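PDB 5AH5: leucine--tRNA ligase from Agrobacterium radiobacter, which probably joins leucine to tRNA(Leu) at the expense of ATP, as a class I aminoacyl-tRNA synthetase. Local coordinates for residues 48-62 with 595-609. Numbering follows the deposited sequence.
Sequences IGHVRNYSMGDTLAR and VRCYLLFKTTYNAPI. With LSS (5'-O-(L-leucylsulfamoyl)adenosine), chain I; nucleotides of chain D.
Arg-52 reaches from helix 48-62 into the loop that follows helix 595-601 and grips one carbonyl oxygen end-on. NH1 lies 2.8 Å from Ala-607 O and NH2 lies 2.9 Å from Ala-607 O. The oxygen lies in the guanidinium plane. With CG anti to the backbone N (chi1 -176°) and every later torsion extended, the chain spans the distance in a nearly straight line. Ile-609 CD1, from the short strand after the loop, sits over the centre of one guanidinium face, 3.6 Å from CZ of Arg-52. Tyr-605 O lies over the opposite face, toward the rim. A water accepts from Arg-52 NH2 and donates to Leu-599 O, so the group is also linked through water to the backbone of Leu-599.

The two helices cross almost at a right angle (-86°). Leu-599 CD1 meets Val-51 CG1 at 3.7 Å, the two side chains crossing squarely. Leu-600 forks. Its side chain and that of Met-56 run past each other in opposite directions, with CD2 against Met-56 CG. Its CD1 and Thr-59 OG1 meet tip to tip; that hydroxyl also hydrogen-bonds Pro-717 O. The methyl CE of Met-56 goes on to Tyr-605 CB.

Helix 48-62 starts within the HIGH signature of the class I Rossmann-fold catalytic domain. Away from helix 595-601, His-50 NE2 and Asn-53 OD1 bond the leucyl-adenylate analogue. At the far side of the contact, Lys-602 O accepts from O2' of G12 of chain D, and Thr-603 and Thr-604 bond RNA phosphates.

Arg-596 is a knob among Ser-55, Asp-58, Thr-59 and Arg-62. A bend in its chain turns the guanidinium toward Asp-58. NH2 forms a salt bridge with the anti lone pair of Asp-58 OD2 at 2.8 Å, and NH1 adds a weak bond to the same oxygen. The carboxylate and guanidinium planes stand 65° apart. Arg-62 NE makes a second salt bridge to Asp-58 OD2, 2.7 Å long, from the syn side. Asp-58 OD1 accepts from Gly-116 N.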
loop_
_atom_site.group_PDB
_atom_site.type_symbol
_atom_site.label_atom_id
_atom_site.label_comp_id
_atom_site.label_asym_id
_atom_site.label_seq_id
_atom_site.Cartn_x
_atom_site.Cartn_y
_atom_site.Cartn_z
ATOM N N ILE B 48 -10.457 -7.308 -12.909
ATOM C CA ILE B 48 -11.491 -6.592 -12.205
ATOM C C ILE B 48 -11.038 -6.012 -10.892
ATOM O O ILE B 48 -11.503 -4.950 -10.475
ATOM C CB ILE B 48 -12.783 -7.441 -12.033
ATOM C CG1 ILE B 48 -13.992 -6.525 -11.773
ATOM C CG2 ILE B 48 -12.547 -8.500 -10.970
ATOM C CD1 ILE B 48 -14.561 -5.806 -13.011
ATOM N N GLY B 49 -10.102 -6.652 -10.250
ATOM C CA GLY B 49 -9.499 -6.154 -9.051
ATOM C C GLY B 49 -8.791 -4.843 -9.221
ATOM O O GLY B 49 -8.897 -3.944 -8.354
ATOM N N HIS B 50 -8.023 -4.726 -10.330
ATOM C CA HIS B 50 -7.453 -3.458 -10.679
ATOM C C HIS B 50 -8.493 -2.370 -10.862
ATOM O O HIS B 50 -8.215 -1.235 -10.550
ATOM C CB HIS B 50 -6.655 -3.559 -12.024
ATOM C CG HIS B 50 -5.496 -4.514 -11.993
ATOM N ND1 HIS B 50 -5.289 -5.446 -12.976
ATOM C CD2 HIS B 50 -4.420 -4.595 -11.179
ATOM C CE1 HIS B 50 -4.154 -6.082 -12.771
ATOM N NE2 HIS B 50 -3.618 -5.597 -11.672
ATOM N N VAL B 51 -9.584 -2.681 -11.560
ATOM C CA VAL B 51 -10.599 -1.743 -11.796
ATOM C C VAL B 51 -11.108 -1.144 -10.465
ATOM O O VAL B 51 -11.351 0.062 -10.390
ATOM C CB VAL B 51 -11.787 -2.352 -12.514
ATOM C CG1 VAL B 51 -12.862 -1.302 -12.740
ATOM C CG2 VAL B 51 -11.354 -2.944 -13.822
ATOM N N ARG B 52 -11.201 -1.976 -9.424
ATOM C CA ARG B 52 -11.673 -1.512 -8.108
ATOM C C ARG B 52 -10.650 -0.555 -7.490
ATOM O O ARG B 52 -10.992 0.544 -7.006
ATOM C CB ARG B 52 -11.941 -2.656 -7.140
ATOM C CG ARG B 52 -12.519 -2.130 -5.837
ATOM C CD ARG B 52 -12.658 -3.192 -4.797
ATOM N NE ARG B 52 -13.535 -2.755 -3.721
ATOM C CZ ARG B 52 -13.737 -3.431 -2.617
ATOM N NH1 ARG B 52 -13.166 -4.651 -2.464
ATOM N NH2 ARG B 52 -14.556 -2.928 -1.665
ATOM N N ASN B 53 -9.409 -1.015 -7.481
ATOM C CA ASN B 53 -8.297 -0.282 -6.957
ATOM C C ASN B 53 -8.130 1.139 -7.604
ATOM O O ASN B 53 -7.909 2.151 -6.910
ATOM C CB ASN B 53 -7.052 -1.127 -7.161
ATOM C CG ASN B 53 -5.875 -0.659 -6.403
ATOM O OD1 ASN B 53 -4.938 -1.452 -6.207
ATOM N ND2 ASN B 53 -5.846 0.606 -5.998
ATOM N N TYR B 54 -8.380 1.207 -8.888
ATOM C CA TYR B 54 -8.056 2.366 -9.690
ATOM C C TYR B 54 -9.272 3.305 -9.800
ATOM O O TYR B 54 -9.149 4.526 -9.962
ATOM C CB TYR B 54 -7.441 1.939 -11.042
ATOM C CG TYR B 54 -6.147 1.087 -10.937
ATOM C CD1 TYR B 54 -5.314 1.181 -9.852
ATOM C CD2 TYR B 54 -5.738 0.217 -11.965
ATOM C CE1 TYR B 54 -4.177 0.450 -9.728
ATOM C CE2 TYR B 54 -4.552 -0.554 -11.828
ATOM C CZ TYR B 54 -3.789 -0.456 -10.733
ATOM O OH TYR B 54 -2.579 -1.170 -10.567
ATOM N N SER B 55 -10.450 2.734 -9.768
ATOM C CA SER B 55 -11.681 3.500 -9.679
ATOM C C SER B 55 -11.659 4.432 -8.508
ATOM O O SER B 55 -12.105 5.583 -8.617
ATOM C CB SER B 55 -12.863 2.588 -9.531
ATOM O OG SER B 55 -13.115 1.983 -10.746
ATOM N N MET B 56 -11.134 3.965 -7.402
ATOM C CA MET B 56 -11.136 4.772 -6.135
ATOM C C MET B 56 -10.242 5.999 -6.290
ATOM O O MET B 56 -10.604 7.106 -5.849
ATOM C CB MET B 56 -10.675 3.965 -4.940
ATOM C CG MET B 56 -11.564 2.788 -4.545
ATOM S SD MET B 56 -10.906 1.797 -3.163
ATOM C CE MET B 56 -12.213 0.572 -3.182
ATOM N N GLY B 57 -9.079 5.798 -6.928
ATOM C CA GLY B 57 -8.168 6.871 -7.192
ATOM C C GLY B 57 -8.736 7.834 -8.156
ATOM O O GLY B 57 -8.586 9.023 -7.944
ATOM N N ASP B 58 -9.425 7.362 -9.207
ATOM C CA ASP B 58 -9.981 8.287 -10.139
ATOM C C ASP B 58 -11.113 9.206 -9.547
ATOM O O ASP B 58 -11.242 10.356 -9.909
ATOM C CB ASP B 58 -10.614 7.572 -11.308
ATOM C CG ASP B 58 -10.879 8.517 -12.472
ATOM O OD1 ASP B 58 -9.952 9.260 -12.859
ATOM O OD2 ASP B 58 -12.012 8.553 -13.003
ATOM N N THR B 59 -12.015 8.586 -8.786
ATOM C CA THR B 59 -13.071 9.270 -8.108
ATOM C C THR B 59 -12.507 10.367 -7.221
ATOM O O THR B 59 -12.952 11.519 -7.309
ATOM C CB THR B 59 -13.988 8.253 -7.363
ATOM O OG1 THR B 59 -14.708 7.515 -8.374
ATOM C CG2 THR B 59 -14.996 8.985 -6.471
ATOM N N LEU B 60 -11.542 10.032 -6.369
ATOM C CA LEU B 60 -10.945 11.006 -5.550
ATOM C C LEU B 60 -10.308 12.121 -6.411
ATOM O O LEU B 60 -10.526 13.311 -6.194
ATOM C CB LEU B 60 -9.891 10.333 -4.679
ATOM C CG LEU B 60 -9.105 11.285 -3.799
ATOM C CD1 LEU B 60 -10.036 12.098 -2.887
ATOM C CD2 LEU B 60 -8.164 10.469 -2.971
ATOM N N ALA B 61 -9.526 11.732 -7.426
ATOM C CA ALA B 61 -8.795 12.714 -8.198
ATOM C C ALA B 61 -9.763 13.701 -8.877
ATOM O O ALA B 61 -9.511 14.876 -8.860
ATOM C CB ALA B 61 -7.924 12.041 -9.259
ATOM N N ARG B 62 -10.826 13.210 -9.502
ATOM C CA ARG B 62 -11.768 14.052 -10.167
ATOM C C ARG B 62 -12.421 15.077 -9.204
ATOM O O ARG B 62 -12.626 16.210 -9.565
ATOM C CB ARG B 62 -12.879 13.196 -10.781
ATOM C CG ARG B 62 -12.456 12.525 -12.077
ATOM C CD ARG B 62 -13.545 11.600 -12.550
ATOM N NE ARG B 62 -13.201 10.904 -13.763
ATOM C CZ ARG B 62 -13.450 11.296 -15.003
ATOM N NH1 ARG B 62 -14.042 12.437 -15.283
ATOM N NH2 ARG B 62 -13.085 10.501 -16.005
ATOM N N VAL B 595 -20.113 -0.072 -13.966
ATOM C CA VAL B 595 -19.136 -0.974 -13.459
ATOM C C VAL B 595 -18.433 -0.350 -12.274
ATOM O O VAL B 595 -18.265 -0.981 -11.224
ATOM C CB VAL B 595 -18.108 -1.371 -14.559
ATOM C CG1 VAL B 595 -16.995 -2.168 -13.979
ATOM C CG2 VAL B 595 -18.824 -2.220 -15.599
ATOM N N ARG B 596 -17.980 0.873 -12.464
ATOM C CA ARG B 596 -17.224 1.540 -11.427
ATOM C C ARG B 596 -18.102 1.823 -10.172
ATOM O O ARG B 596 -17.636 1.633 -9.028
ATOM C CB ARG B 596 -16.698 2.844 -11.961
ATOM C CG ARG B 596 -15.642 2.685 -13.067
ATOM C CD ARG B 596 -15.365 4.005 -13.752
ATOM N NE ARG B 596 -15.009 5.031 -12.782
ATOM C CZ ARG B 596 -14.345 6.158 -13.053
ATOM N NH1 ARG B 596 -13.840 6.410 -14.263
ATOM N NH2 ARG B 596 -14.132 7.021 -12.078
ATOM N N CYS B 597 -19.325 2.269 -10.408
ATOM C CA CYS B 597 -20.284 2.567 -9.262
ATOM C C CYS B 597 -20.708 1.319 -8.491
ATOM O O CYS B 597 -20.808 1.379 -7.269
ATOM C CB CYS B 597 -21.514 3.294 -9.777
ATOM S SG CYS B 597 -21.155 5.030 -10.174
ATOM N N TYR B 598 -20.885 0.175 -9.169
ATOM C CA TYR B 598 -21.101 -1.106 -8.449
ATOM C C TYR B 598 -19.960 -1.425 -7.552
ATOM O O TYR B 598 -20.179 -1.749 -6.394
ATOM C CB TYR B 598 -21.402 -2.262 -9.407
ATOM C CG TYR B 598 -21.377 -3.695 -8.855
ATOM C CD1 TYR B 598 -22.332 -4.158 -7.914
ATOM C CD2 TYR B 598 -20.396 -4.599 -9.263
ATOM C CE1 TYR B 598 -22.304 -5.484 -7.438
ATOM C CE2 TYR B 598 -20.381 -5.914 -8.784
ATOM C CZ TYR B 598 -21.338 -6.343 -7.861
ATOM O OH TYR B 598 -21.307 -7.655 -7.420
ATOM N N LEU B 599 -18.717 -1.347 -8.033
ATOM C CA LEU B 599 -17.578 -1.632 -7.141
ATOM C C LEU B 599 -17.466 -0.682 -5.986
ATOM O O LEU B 599 -16.920 -1.038 -4.925
ATOM C CB LEU B 599 -16.232 -1.627 -7.893
ATOM C CG LEU B 599 -16.111 -2.815 -8.888
ATOM C CD1 LEU B 599 -15.036 -2.501 -9.942
ATOM C CD2 LEU B 599 -15.801 -4.101 -8.145
ATOM N N LEU B 600 -17.819 0.568 -6.212
ATOM C CA LEU B 600 -17.647 1.552 -5.161
ATOM C C LEU B 600 -18.839 1.483 -4.139
ATOM O O LEU B 600 -18.649 1.728 -2.977
ATOM C CB LEU B 600 -17.505 2.968 -5.748
ATOM C CG LEU B 600 -16.176 3.298 -6.501
ATOM C CD1 LEU B 600 -16.119 4.786 -6.759
ATOM C CD2 LEU B 600 -14.985 2.904 -5.687
ATOM N N PHE B 601 -20.024 1.185 -4.610
ATOM C CA PHE B 601 -21.228 1.136 -3.755
ATOM C C PHE B 601 -21.435 -0.230 -3.054
ATOM O O PHE B 601 -22.155 -0.313 -2.096
ATOM C CB PHE B 601 -22.448 1.534 -4.595
ATOM C CG PHE B 601 -23.764 1.484 -3.857
ATOM C CD1 PHE B 601 -24.045 2.388 -2.850
ATOM C CD2 PHE B 601 -24.768 0.569 -4.247
ATOM C CE1 PHE B 601 -25.276 2.349 -2.169
ATOM C CE2 PHE B 601 -26.015 0.548 -3.619
ATOM C CZ PHE B 601 -26.273 1.437 -2.563
ATOM N N LYS B 602 -20.773 -1.300 -3.488
ATOM C CA LYS B 602 -21.109 -2.647 -3.017
ATOM C C LYS B 602 -20.843 -2.797 -1.523
ATOM O O LYS B 602 -21.650 -3.347 -0.820
ATOM C CB LYS B 602 -20.352 -3.725 -3.825
ATOM C CG LYS B 602 -20.566 -5.155 -3.376
ATOM C CD LYS B 602 -22.012 -5.590 -3.482
ATOM C CE LYS B 602 -22.095 -7.108 -3.474
ATOM N NZ LYS B 602 -23.415 -7.571 -2.999
ATOM N N THR B 603 -19.760 -2.235 -1.008
ATOM C CA THR B 603 -19.425 -2.456 0.389
ATOM C C THR B 603 -18.427 -1.439 0.753
ATOM O O THR B 603 -18.189 -0.522 0.005
ATOM C CB THR B 603 -18.907 -3.893 0.653
ATOM O OG1 THR B 603 -18.685 -4.081 2.044
ATOM C CG2 THR B 603 -17.549 -4.203 -0.103
ATOM N N THR B 604 -17.876 -1.554 1.943
ATOM C CA THR B 604 -16.856 -0.657 2.420
ATOM C C THR B 604 -15.586 -0.838 1.523
ATOM O O THR B 604 -15.297 -1.966 1.098
ATOM C CB THR B 604 -16.542 -1.061 3.847
ATOM O OG1 THR B 604 -17.787 -1.295 4.537
ATOM C CG2 THR B 604 -15.720 0.033 4.598
ATOM N N TYR B 605 -14.810 0.236 1.332
ATOM C CA TYR B 605 -13.663 0.232 0.440
ATOM C C TYR B 605 -12.679 -0.892 0.773
ATOM O O TYR B 605 -12.076 -1.487 -0.122
ATOM C CB TYR B 605 -12.939 1.597 0.406
ATOM C CG TYR B 605 -12.041 1.790 1.555
ATOM C CD1 TYR B 605 -12.502 2.361 2.742
ATOM C CD2 TYR B 605 -10.729 1.433 1.502
ATOM C CE1 TYR B 605 -11.641 2.557 3.827
ATOM C CE2 TYR B 605 -9.880 1.606 2.597
ATOM C CZ TYR B 605 -10.355 2.142 3.755
ATOM O OH TYR B 605 -9.495 2.300 4.837
ATOM N N ASN B 606 -12.482 -1.155 2.060
ATOM C CA ASN B 606 -11.533 -2.143 2.505
ATOM C C ASN B 606 -12.096 -3.552 2.722
ATOM O O ASN B 606 -11.343 -4.403 3.141
ATOM C CB ASN B 606 -10.811 -1.674 3.744
ATOM C CG ASN B 606 -11.778 -1.397 4.923
ATOM O OD1 ASN B 606 -12.964 -1.514 4.806
ATOM N ND2 ASN B 606 -11.229 -1.024 6.024
ATOM N N ALA B 607 -13.346 -3.821 2.337
ATOM C CA ALA B 607 -13.904 -5.147 2.486
ATOM C C ALA B 607 -14.016 -5.882 1.158
ATOM O O ALA B 607 -14.177 -5.240 0.107
ATOM C CB ALA B 607 -15.291 -5.076 3.127
ATOM N N PRO B 608 -14.074 -7.231 1.214
ATOM C CA PRO B 608 -14.146 -8.086 -0.023
ATOM C C PRO B 608 -15.417 -7.950 -0.778
ATOM O O PRO B 608 -16.432 -7.688 -0.172
ATOM C CB PRO B 608 -14.015 -9.541 0.500
ATOM C CG PRO B 608 -13.595 -9.422 1.956
ATOM C CD PRO B 608 -13.797 -8.011 2.451
ATOM N N ILE B 609 -15.345 -8.038 -2.105
ATOM C CA ILE B 609 -16.486 -8.140 -2.977
ATOM C C ILE B 609 -16.459 -9.506 -3.633
ATOM O O ILE B 609 -15.392 -9.915 -4.197
ATOM C CB ILE B 609 -16.489 -7.065 -4.065
ATOM C CG1 ILE B 609 -16.777 -5.695 -3.472
ATOM C CG2 ILE B 609 -17.519 -7.347 -5.139
ATOM C CD1 ILE B 609 -16.704 -4.515 -4.409
HETATM C C1 LSS I . 1.483 -5.195 -7.916
HETATM N N1 LSS I . -8.852 -7.252 -5.726
HETATM O O1 LSS I . 1.083 -5.708 -6.894
HETATM S S1 LSS I . -0.419 -6.059 -9.224
HETATM C C2 LSS I . -8.433 -6.068 -5.283
HETATM N N2 LSS I . 0.861 -5.303 -9.076
HETATM O O2 LSS I . -3.639 -5.143 -4.545
HETATM N N3 LSS I . -7.249 -5.525 -5.641
HETATM O O3 LSS I . -2.774 -2.614 -5.223
HETATM C C4 LSS I . -6.457 -6.215 -6.496
HETATM N N4 LSS I . 3.317 -4.143 -9.247
HETATM O O4 LSS I . -4.061 -4.061 -7.894
HETATM C C5 LSS I . -6.802 -7.493 -6.920
HETATM O O5 LSS I . -1.525 -5.324 -8.338
HETATM C C6 LSS I . -8.012 -8.023 -6.504
HETATM N N6 LSS I . -8.381 -9.245 -6.966
HETATM C C7 LSS I . 3.945 -2.350 -6.779
HETATM N N7 LSS I . -5.799 -7.951 -7.713
HETATM C C8 LSS I . -4.820 -7.006 -7.740
HETATM C C9 LSS I . 2.677 -3.173 -7.023
HETATM N N9 LSS I . -5.251 -5.939 -7.016
HETATM C CA LSS I . 2.780 -4.439 -7.893
HETATM C C10 LSS I . 4.894 -3.156 -5.879
HETATM C C11 LSS I . 3.518 -0.958 -6.193
HETATM O O1A LSS I . -0.499 -7.459 -8.786
HETATM C C21 LSS I . -4.530 -4.715 -6.727
HETATM C C22 LSS I . -3.320 -4.959 -5.894
HETATM C C23 LSS I . -2.480 -3.703 -6.141
HETATM C C24 LSS I . -2.862 -3.385 -7.572
HETATM C C25 LSS I . -1.878 -3.967 -8.589
HETATM O O2A LSS I . -0.964 -5.953 -10.561
ATOM P P G D 12 -24.161 -10.397 4.803
ATOM O OP1 G D 12 -22.962 -11.227 4.959
ATOM O OP2 G D 12 -24.793 -9.832 6.023
ATOM O "O5'" G D 12 -23.897 -9.167 3.824
ATOM C "C5'" G D 12 -23.266 -9.365 2.545
ATOM C "C4'" G D 12 -23.116 -8.062 1.790
ATOM O "O4'" G D 12 -24.401 -7.571 1.347
ATOM C "C3'" G D 12 -22.549 -6.876 2.541
ATOM O "O3'" G D 12 -21.169 -6.978 2.659
ATOM C "C2'" G D 12 -22.944 -5.743 1.623
ATOM O "O2'" G D 12 -22.270 -5.641 0.378
ATOM C "C1'" G D 12 -24.380 -6.142 1.333
ATOM N N9 G D 12 -25.354 -5.624 2.301
ATOM C C8 G D 12 -25.868 -6.264 3.405
ATOM N N7 G D 12 -26.736 -5.541 4.059
ATOM C C5 G D 12 -26.854 -4.384 3.306
ATOM C C6 G D 12 -27.635 -3.222 3.532
ATOM O O6 G D 12 -28.457 -3.016 4.432
ATOM N N1 G D 12 -27.414 -2.257 2.550
ATOM C C2 G D 12 -26.511 -2.376 1.516
ATOM N N2 G D 12 -26.417 -1.335 0.677
ATOM N N3 G D 12 -25.784 -3.459 1.293
ATOM C C4 G D 12 -25.976 -4.401 2.240
HETATM O O HOH W 1 -15.316 -0.700 -2.717
HETATM O O HOH W 2 -15.651 5.855 -10.046
#